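PDB 1RTR: geranyltranstransferase from Staphylococcus aureus, which catalyses chain elongation in isoprenoid biosynthesis, joining geranyl pyrophosphate to isopentenyl pyrophosphate to make farnesyl pyrophosphate. Local coordinates for residues 95-99 and 100-104; 46-49 and 50-54; 33-36 and 37-40. All coordinates share one frame; numbering follows the deposited sequence.

Interaction 1: residues 95-99 and 100-104; sequences GKLTN and HKVYG
Tyr103 packs back against Asn99, one turn earlier in the short helix 99-103, and its side chain can be traced atom by atom. CB sits 3.6 Å from the Asn99 carbonyl O, and CD1 stays close to the same oxygen, which lies at the ring edge near its plane. CD1 also meets the side-chain amide of Asn99, the amide and ring planes being turned 37° apart. Val102 CG1 covers one ring face, offset toward the rim. At the tip, OH is hydrogen-bonded to the carboxylate of Glu32.

The helix starts from Thr98, its N-cap residue, although the threonine side chain makes no capping bond. Thr98 O accepts from Lys101 N at 2.9 Å, and Val102 N is bonded to Asn99 O at 3.0 Å; both bonds span three residues. Before the helix, Leu97 meets Val102 at about a right angle, CB to CG2 3.7 Å. The His100 imidazole runs alongside Thr98, because chi1 of 66° puts CG between the backbone N and the carbonyl carbon. Both NE2 of His100 and OG1 of Thr98 are hydrogen-bonded to Asp90 O, which holds the pair beside the preceding loop.

The segment thus leads from strand 96-97 of the two-stranded hairpin into helix 99-103, with helices 30-38, 65-83 and 105-124 packed around it.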
ATOM      1  N   GLY A  95      16.006  21.456   4.129  1.00 80.11           N
ATOM      2  CA  GLY A  95      15.743  22.887   4.215  1.00 80.03           C
ATOM      3  C   GLY A  95      14.298  23.345   4.039  1.00 79.83           C
ATOM      4  O   GLY A  95      14.015  24.550   4.094  1.00 80.03           O
ATOM      5  N   LYS A  96      13.387  22.397   3.828  1.00 79.20           N
ATOM      6  CA  LYS A  96      11.969  22.703   3.680  1.00 78.37           C
ATOM      7  C   LYS A  96      11.168  22.030   4.789  1.00 77.46           C
ATOM      8  O   LYS A  96      11.607  21.033   5.361  1.00 77.50           O
ATOM      9  CB  LYS A  96      11.471  22.250   2.311  1.00 78.60           C
ATOM     10  CG  LYS A  96      11.948  23.116   1.155  1.00 80.00           C
ATOM     11  CD  LYS A  96      11.127  22.828  -0.102  1.00 82.78           C
ATOM     12  CE  LYS A  96      11.123  24.019  -1.061  1.00 84.00           C
ATOM     13  NZ  LYS A  96      11.029  23.562  -2.483  1.00 84.70           N
ATOM     14  N   LEU A  97       9.998  22.586   5.091  1.00 76.32           N
ATOM     15  CA  LEU A  97       9.097  22.027   6.099  1.00 74.98           C
ATOM     16  C   LEU A  97       8.567  20.664   5.665  1.00 73.87           C
ATOM     17  O   LEU A  97       8.301  20.440   4.479  1.00 73.60           O
ATOM     18  CB  LEU A  97       7.919  22.974   6.349  1.00 75.21           C
ATOM     19  CG  LEU A  97       8.179  24.362   6.941  1.00 75.66           C
ATOM     20  CD1 LEU A  97       7.028  25.305   6.622  1.00 75.38           C
ATOM     21  CD2 LEU A  97       8.405  24.274   8.452  1.00 76.33           C
ATOM     22  N   THR A  98       8.415  19.759   6.631  1.00 72.40           N
ATOM     23  CA  THR A  98       7.878  18.431   6.365  1.00 70.96           C
ATOM     24  C   THR A  98       6.379  18.493   6.135  1.00 70.28           C
ATOM     25  O   THR A  98       5.707  19.415   6.608  1.00 70.24           O
ATOM     26  CB  THR A  98       8.192  17.456   7.517  1.00 70.93           C
ATOM     27  OG1 THR A  98       7.845  18.056   8.768  1.00 70.13           O
ATOM     28  CG2 THR A  98       9.682  17.215   7.628  1.00 70.67           C
ATOM     29  N   ASN A  99       5.861  17.497   5.420  1.00 69.29           N
ATOM     30  CA  ASN A  99       4.439  17.424   5.093  1.00 68.40           C
ATOM     31  C   ASN A  99       3.515  17.809   6.248  1.00 68.11           C
ATOM     32  O   ASN A  99       2.670  18.687   6.091  1.00 68.11           O
ATOM     33  CB  ASN A  99       4.072  16.039   4.544  1.00 68.08           C
ATOM     34  CG  ASN A  99       2.817  16.065   3.686  1.00 67.44           C
ATOM     35  OD1 ASN A  99       2.884  15.930   2.466  1.00 66.28           O
ATOM     36  ND2 ASN A  99       1.664  16.241   4.320  1.00 66.79           N
ATOM     37  N   HIS A 100       3.695  17.175   7.404  1.00 67.83           N
ATOM     38  CA  HIS A 100       2.793  17.374   8.535  1.00 68.09           C
ATOM     39  C   HIS A 100       2.877  18.774   9.148  1.00 68.13           C
ATOM     40  O   HIS A 100       1.954  19.215   9.841  1.00 68.01           O
ATOM     41  CB  HIS A 100       3.014  16.301   9.609  1.00 68.11           C
ATOM     42  CG  HIS A 100       4.354  16.368  10.275  1.00 69.20           C
ATOM     43  ND1 HIS A 100       4.544  16.951  11.509  1.00 69.86           N
ATOM     44  CD2 HIS A 100       5.568  15.918   9.883  1.00 70.27           C
ATOM     45  CE1 HIS A 100       5.820  16.865  11.843  1.00 70.65           C
ATOM     46  NE2 HIS A 100       6.463  16.239  10.875  1.00 70.46           N
ATOM     47  N   LYS A 101       3.987  19.463   8.897  1.00 68.25           N
ATOM     48  CA  LYS A 101       4.163  20.826   9.384  1.00 68.28           C
ATOM     49  C   LYS A 101       3.384  21.823   8.525  1.00 67.85           C
ATOM     50  O   LYS A 101       3.010  22.891   8.999  1.00 68.16           O
ATOM     51  CB  LYS A 101       5.648  21.196   9.451  1.00 68.52           C
ATOM     52  CG  LYS A 101       6.319  20.826  10.772  1.00 69.64           C
ATOM     53  CD  LYS A 101       6.043  21.869  11.853  1.00 72.17           C
ATOM     54  CE  LYS A 101       5.453  21.235  13.114  1.00 73.88           C
ATOM     55  NZ  LYS A 101       5.117  22.272  14.142  1.00 74.50           N
ATOM     56  N   VAL A 102       3.123  21.452   7.274  1.00 67.12           N
ATOM     57  CA  VAL A 102       2.390  22.298   6.331  1.00 66.28           C
ATOM     58  C   VAL A 102       0.896  21.941   6.222  1.00 65.84           C
ATOM     59  O   VAL A 102       0.085  22.792   5.827  1.00 66.04           O
ATOM     60  CB  VAL A 102       3.038  22.244   4.921  1.00 66.08           C
ATOM     61  CG1 VAL A 102       2.255  23.071   3.924  1.00 65.96           C
ATOM     62  CG2 VAL A 102       4.484  22.718   4.974  1.00 65.98           C
ATOM     63  N   TYR A 103       0.530  20.701   6.562  1.00 64.67           N
ATOM     64  CA  TYR A 103      -0.824  20.208   6.281  1.00 63.61           C
ATOM     65  C   TYR A 103      -1.527  19.596   7.477  1.00 63.23           C
ATOM     66  O   TYR A 103      -2.724  19.310   7.415  1.00 63.17           O
ATOM     67  CB  TYR A 103      -0.805  19.182   5.147  1.00 63.49           C
ATOM     68  CG  TYR A 103      -0.410  19.744   3.807  1.00 62.79           C
ATOM     69  CD1 TYR A 103       0.851  19.495   3.271  1.00 62.00           C
ATOM     70  CD2 TYR A 103      -1.298  20.524   3.070  1.00 62.44           C
ATOM     71  CE1 TYR A 103       1.219  20.016   2.031  1.00 61.46           C
ATOM     72  CE2 TYR A 103      -0.941  21.048   1.835  1.00 61.73           C
ATOM     73  CZ  TYR A 103       0.317  20.793   1.325  1.00 61.14           C
ATOM     74  OH  TYR A 103       0.660  21.310   0.103  1.00 60.43           O
ATOM     75  N   GLY A 104      -0.786  19.388   8.556  1.00 62.65           N
ATOM     76  CA  GLY A 104      -1.316  18.713   9.722  1.00 62.17           C
ATOM     77  C   GLY A 104      -1.008  17.234   9.662  1.00 61.93           C
ATOM     78  O   GLY A 104      -0.740  16.686   8.593  1.00 61.96           O
TER

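Interaction 2: residues 46-49 and 50-54; sequences RPVL and LLLTL
Val48 and Leu52 run alongside each other on helix 45-56, both side chains extending in one direction, with CG1 of Val48 only 3.4 Å from CD1 of Leu52. This close apolar contact rides on a hydrogen bond from Leu52 N to Val48 O, 2.7 Å long and almost straight at 174°. The preceding helical bond, Leu51 N to Pro47 O, is equally straight, and Leu50 N closes the turn on Arg46 O at 3.1 Å.

One turn-to-turn link is double. Leu49 O accepts from Thr53 N at 2.9 Å and from Thr53 OG1 at 2.8 Å, the two donors reaching it from opposite faces of the carbonyl plane. With chi1 at -58°, OG1 stands beside the backbone N and folds back along the helix, so the buried hydroxyl is satisfied within its own helix and Thr53 can sit among apolar groups.

Other helices enclose these turns. Helix 6-18 meets Val48, Leu51 and Leu52; helix 65-83 meets Arg46 and Pro47; helix 179-193 packs on Leu49, Leu50 and Thr53; and helix 279-289 covers Leu49, Leu52 and Thr53. A buried helix packed by four others in this way is consistent with the all-alpha isoprenoid synthase fold.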
ATOM      1  N   ARG A  46      16.858   5.657  -6.343  1.00 55.47           N
ATOM      2  CA  ARG A  46      16.072   4.425  -6.486  1.00 54.26           C
ATOM      3  C   ARG A  46      15.494   4.281  -7.891  1.00 53.53           C
ATOM      4  O   ARG A  46      15.792   3.283  -8.556  1.00 53.14           O
ATOM      5  CB  ARG A  46      14.987   4.295  -5.417  1.00 54.16           C
ATOM      6  CG  ARG A  46      15.518   3.976  -4.048  1.00 53.29           C
ATOM      7  CD  ARG A  46      14.570   4.365  -2.951  1.00 53.05           C
ATOM      8  NE  ARG A  46      15.174   4.255  -1.632  1.00 54.73           N
ATOM      9  CZ  ARG A  46      15.925   5.189  -1.058  1.00 55.53           C
ATOM     10  NH1 ARG A  46      16.419   4.979   0.155  1.00 55.67           N
ATOM     11  NH2 ARG A  46      16.185   6.329  -1.677  1.00 55.03           N
ATOM     12  N   PRO A  47      14.695   5.260  -8.353  1.00 52.85           N
ATOM     13  CA  PRO A  47      14.214   5.261  -9.739  1.00 52.52           C
ATOM     14  C   PRO A  47      15.355   5.199 -10.728  1.00 52.04           C
ATOM     15  O   PRO A  47      15.289   4.416 -11.675  1.00 52.22           O
ATOM     16  CB  PRO A  47      13.466   6.606  -9.877  1.00 52.68           C
ATOM     17  CG  PRO A  47      13.783   7.395  -8.672  1.00 52.42           C
ATOM     18  CD  PRO A  47      14.153   6.404  -7.602  1.00 52.87           C
ATOM     19  N   VAL A  48      16.393   5.997 -10.500  1.00 51.71           N
ATOM     20  CA  VAL A  48      17.508   6.066 -11.438  1.00 51.60           C
ATOM     21  C   VAL A  48      18.222   4.726 -11.543  1.00 50.97           C
ATOM     22  O   VAL A  48      18.520   4.259 -12.653  1.00 51.21           O
ATOM     23  CB  VAL A  48      18.463   7.213 -11.089  1.00 51.93           C
ATOM     24  CG1 VAL A  48      19.848   6.946 -11.641  1.00 52.65           C
ATOM     25  CG2 VAL A  48      17.917   8.536 -11.660  1.00 53.37           C
ATOM     26  N   LEU A  49      18.470   4.102 -10.391  1.00 50.48           N
ATOM     27  CA  LEU A  49      19.014   2.749 -10.332  1.00 49.47           C
ATOM     28  C   LEU A  49      18.227   1.804 -11.215  1.00 48.93           C
ATOM     29  O   LEU A  49      18.821   1.083 -12.013  1.00 49.08           O
ATOM     30  CB  LEU A  49      19.037   2.225  -8.895  1.00 49.81           C
ATOM     31  CG  LEU A  49      19.745   0.891  -8.636  1.00 50.19           C
ATOM     32  CD1 LEU A  49      21.152   0.877  -9.244  1.00 50.95           C
ATOM     33  CD2 LEU A  49      19.815   0.622  -7.146  1.00 51.56           C
ATOM     34  N   LEU A  50      16.900   1.817 -11.085  1.00 48.21           N
ATOM     35  CA  LEU A  50      16.044   0.900 -11.847  1.00 48.04           C
ATOM     36  C   LEU A  50      16.178   1.156 -13.354  1.00 48.45           C
ATOM     37  O   LEU A  50      16.406   0.228 -14.144  1.00 47.94           O
ATOM     38  CB  LEU A  50      14.593   0.989 -11.349  1.00 47.69           C
ATOM     39  CG  LEU A  50      13.282   0.558 -12.043  1.00 47.07           C
ATOM     40  CD1 LEU A  50      13.384  -0.487 -13.129  1.00 45.66           C
ATOM     41  CD2 LEU A  50      12.282   0.107 -10.995  1.00 46.10           C
ATOM     42  N   LEU A  51      16.055   2.426 -13.731  1.00 49.24           N
ATOM     43  CA  LEU A  51      16.264   2.869 -15.108  1.00 49.84           C
ATOM     44  C   LEU A  51      17.629   2.440 -15.665  1.00 50.40           C
ATOM     45  O   LEU A  51      17.696   1.789 -16.721  1.00 50.42           O
ATOM     46  CB  LEU A  51      16.083   4.392 -15.190  1.00 49.90           C
ATOM     47  CG  LEU A  51      14.683   4.992 -15.463  1.00 49.87           C
ATOM     48  CD1 LEU A  51      13.502   3.983 -15.437  1.00 47.56           C
ATOM     49  CD2 LEU A  51      14.418   6.180 -14.548  1.00 48.90           C
ATOM     50  N   LEU A  52      18.711   2.764 -14.952  1.00 51.23           N
ATOM     51  CA  LEU A  52      20.066   2.398 -15.411  1.00 51.91           C
ATOM     52  C   LEU A  52      20.296   0.886 -15.495  1.00 52.89           C
ATOM     53  O   LEU A  52      20.960   0.412 -16.428  1.00 54.11           O
ATOM     54  CB  LEU A  52      21.155   3.089 -14.578  1.00 52.00           C
ATOM     55  CG  LEU A  52      21.233   4.621 -14.770  1.00 51.86           C
ATOM     56  CD1 LEU A  52      22.038   5.302 -13.698  1.00 50.17           C
ATOM     57  CD2 LEU A  52      21.770   4.993 -16.141  1.00 51.00           C
ATOM     58  N   THR A  53      19.735   0.123 -14.555  1.00 52.89           N
ATOM     59  CA  THR A  53      19.819  -1.340 -14.618  1.00 53.03           C
ATOM     60  C   THR A  53      19.214  -1.921 -15.908  1.00 53.98           C
ATOM     61  O   THR A  53      19.788  -2.836 -16.515  1.00 54.17           O
ATOM     62  CB  THR A  53      19.162  -1.995 -13.362  1.00 52.76           C
ATOM     63  OG1 THR A  53      19.803  -1.523 -12.172  1.00 50.85           O
ATOM     64  CG2 THR A  53      19.401  -3.494 -13.335  1.00 51.12           C
ATOM     65  N   LEU A  54      18.052  -1.412 -16.311  1.00 55.04           N
ATOM     66  CA  LEU A  54      17.443  -1.824 -17.585  1.00 56.56           C
ATOM     67  C   LEU A  54      18.351  -1.512 -18.785  1.00 57.52           C
ATOM     68  O   LEU A  54      18.477  -2.323 -19.712  1.00 57.44           O
ATOM     69  CB  LEU A  54      16.102  -1.125 -17.798  1.00 56.42           C
ATOM     70  CG  LEU A  54      14.874  -1.652 -17.072  1.00 56.81           C
ATOM     71  CD1 LEU A  54      13.716  -0.687 -17.286  1.00 56.28           C
ATOM     72  CD2 LEU A  54      14.519  -3.089 -17.525  1.00 55.68           C
TER

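Interaction 3: residues 33-36 and 37-40; sequences SMLY and SLNA
From Met34 and Leu35 to Leu38 and Asn39 the backbone keeps the i to i+4 pattern of an alpha-helix, Leu38 N reaching Met34 O at 3.0 Å and Asn39 N reaching Leu35 O at 2.9 Å, the latter more bent at 141°. The preceding bond, Ser37 N to Ser33 O, is stretched to 3.4 Å and weak. On one flank Leu35 and Leu38 cross obliquely, with CD1 of Leu35 4.1 Å from CD2 of Leu38. Leu35 also runs beside Asn39, whose CB lies 3.4 Å from Leu35 O just past the end of helix 30-38.

Three polar side chains, Ser33, Tyr36 and Ser37, find partners in residues 97-99. Tyr36 has CG anti to its own N, chi1 180°, which sets the ring obliquely beside Ser37 N, with Tyr36 CG 3.7 Å from it, and OH is hydrogen-bonded to Leu97 O. Ser33 and Ser37, one turn apart, both bring their hydroxyls to the side chain of Asn99. Met34 packs on His147 of the second subunit, while Leu38 faces helices 65-83 and 105-124.

Leu38 O accepts a hydrogen bond from Arg44 NH1, from the Gly-Gly-Lys-Arg sequence that, in polyprenyl synthases of this family, typically contributes to the isopentenyl pyrophosphate site.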
ATOM      1  N   SER A  33      -0.822  17.891  -1.050  1.00 62.92           N
ATOM      2  CA  SER A  33       0.019  17.267  -0.037  1.00 61.64           C
ATOM      3  C   SER A  33       0.878  16.131  -0.624  1.00 61.15           C
ATOM      4  O   SER A  33       2.077  16.077  -0.388  1.00 61.07           O
ATOM      5  CB  SER A  33      -0.845  16.744   1.100  1.00 61.61           C
ATOM      6  OG  SER A  33      -0.053  16.164   2.119  1.00 61.90           O
ATOM      7  N   MET A  34       0.259  15.233  -1.391  1.00 60.37           N
ATOM      8  CA  MET A  34       0.969  14.163  -2.091  1.00 59.50           C
ATOM      9  C   MET A  34       2.074  14.748  -2.963  1.00 60.05           C
ATOM     10  O   MET A  34       3.239  14.352  -2.855  1.00 60.05           O
ATOM     11  CB  MET A  34       0.006  13.324  -2.957  1.00 58.74           C
ATOM     12  CG  MET A  34      -0.926  12.366  -2.184  1.00 55.33           C
ATOM     13  SD  MET A  34      -2.422  11.837  -3.100  1.00 47.11           S
ATOM     14  CE  MET A  34      -1.746  10.650  -4.172  1.00 48.41           C
ATOM     15  N   LEU A  35       1.693  15.699  -3.816  1.00 60.75           N
ATOM     16  CA  LEU A  35       2.596  16.365  -4.755  1.00 61.06           C
ATOM     17  C   LEU A  35       3.704  17.154  -4.064  1.00 61.34           C
ATOM     18  O   LEU A  35       4.844  17.169  -4.529  1.00 61.21           O
ATOM     19  CB  LEU A  35       1.805  17.289  -5.679  1.00 60.94           C
ATOM     20  CG  LEU A  35       1.616  16.898  -7.148  1.00 61.48           C
ATOM     21  CD1 LEU A  35       2.295  15.576  -7.555  1.00 60.10           C
ATOM     22  CD2 LEU A  35       0.132  16.862  -7.474  1.00 62.49           C
ATOM     23  N   TYR A  36       3.364  17.803  -2.957  1.00 62.07           N
ATOM     24  CA  TYR A  36       4.346  18.554  -2.176  1.00 63.09           C
ATOM     25  C   TYR A  36       5.572  17.707  -1.822  1.00 63.38           C
ATOM     26  O   TYR A  36       6.702  18.111  -2.115  1.00 63.70           O
ATOM     27  CB  TYR A  36       3.710  19.157  -0.910  1.00 63.11           C
ATOM     28  CG  TYR A  36       4.669  19.952  -0.046  1.00 64.35           C
ATOM     29  CD1 TYR A  36       5.099  21.231  -0.424  1.00 63.99           C
ATOM     30  CD2 TYR A  36       5.151  19.421   1.153  1.00 66.21           C
ATOM     31  CE1 TYR A  36       5.982  21.962   0.373  1.00 64.17           C
ATOM     32  CE2 TYR A  36       6.036  20.149   1.964  1.00 66.64           C
ATOM     33  CZ  TYR A  36       6.447  21.415   1.565  1.00 66.05           C
ATOM     34  OH  TYR A  36       7.321  22.112   2.376  1.00 66.31           O
ATOM     35  N   SER A  37       5.346  16.546  -1.199  1.00 63.44           N
ATOM     36  CA  SER A  37       6.435  15.645  -0.813  1.00 63.62           C
ATOM     37  C   SER A  37       7.082  14.956  -2.015  1.00 63.92           C
ATOM     38  O   SER A  37       8.290  14.754  -2.049  1.00 63.84           O
ATOM     39  CB  SER A  37       5.948  14.599   0.183  1.00 63.38           C
ATOM     40  OG  SER A  37       5.430  15.203   1.347  1.00 63.38           O
ATOM     41  N   LEU A  38       6.263  14.596  -2.995  1.00 64.59           N
ATOM     42  CA  LEU A  38       6.741  13.966  -4.215  1.00 65.45           C
ATOM     43  C   LEU A  38       7.730  14.864  -4.952  1.00 66.43           C
ATOM     44  O   LEU A  38       8.663  14.367  -5.589  1.00 66.73           O
ATOM     45  CB  LEU A  38       5.559  13.603  -5.119  1.00 65.12           C
ATOM     46  CG  LEU A  38       5.574  12.315  -5.950  1.00 64.92           C
ATOM     47  CD1 LEU A  38       6.004  11.082  -5.143  1.00 63.43           C
ATOM     48  CD2 LEU A  38       4.198  12.107  -6.572  1.00 63.98           C
ATOM     49  N   ASN A  39       7.524  16.178  -4.852  1.00 67.64           N
ATOM     50  CA  ASN A  39       8.395  17.168  -5.496  1.00 68.80           C
ATOM     51  C   ASN A  39       9.459  17.778  -4.582  1.00 69.31           C
ATOM     52  O   ASN A  39      10.250  18.605  -5.037  1.00 69.60           O
ATOM     53  CB  ASN A  39       7.570  18.293  -6.125  1.00 68.90           C
ATOM     54  CG  ASN A  39       6.745  17.824  -7.292  1.00 69.89           C
ATOM     55  OD1 ASN A  39       5.551  18.109  -7.371  1.00 71.88           O
ATOM     56  ND2 ASN A  39       7.370  17.097  -8.211  1.00 70.33           N
ATOM     57  N   ALA A  40       9.476  17.368  -3.309  1.00 69.89           N
ATOM     58  CA  ALA A  40      10.493  17.796  -2.337  1.00 70.30           C
ATOM     59  C   ALA A  40      11.862  17.886  -2.984  1.00 70.62           C
ATOM     60  O   ALA A  40      12.650  18.782  -2.668  1.00 71.06           O
ATOM     61  CB  ALA A  40      10.541  16.847  -1.134  1.00 70.14           C
TER

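Overall arrangement
The three contacts show how local helix geometry adapts to its place in one all-helical fold. Interaction 2, its centre about 10 Å from that of the chain, is core: regular turns with mainly apolar side chains, its one hydroxyl satisfied locally. Interactions 1 and 3 are partly buried, farther out on one side of the chain, and mix packing with polar side chains that look beyond their own turns. Their centres are 10 Å apart and they touch, tying the start of helix 99-103 to helix 30-38. Interaction 2 lies across the chain centre from interaction 1, nearest atoms about 16 Å apart, yet helix 65-83 packs on all three.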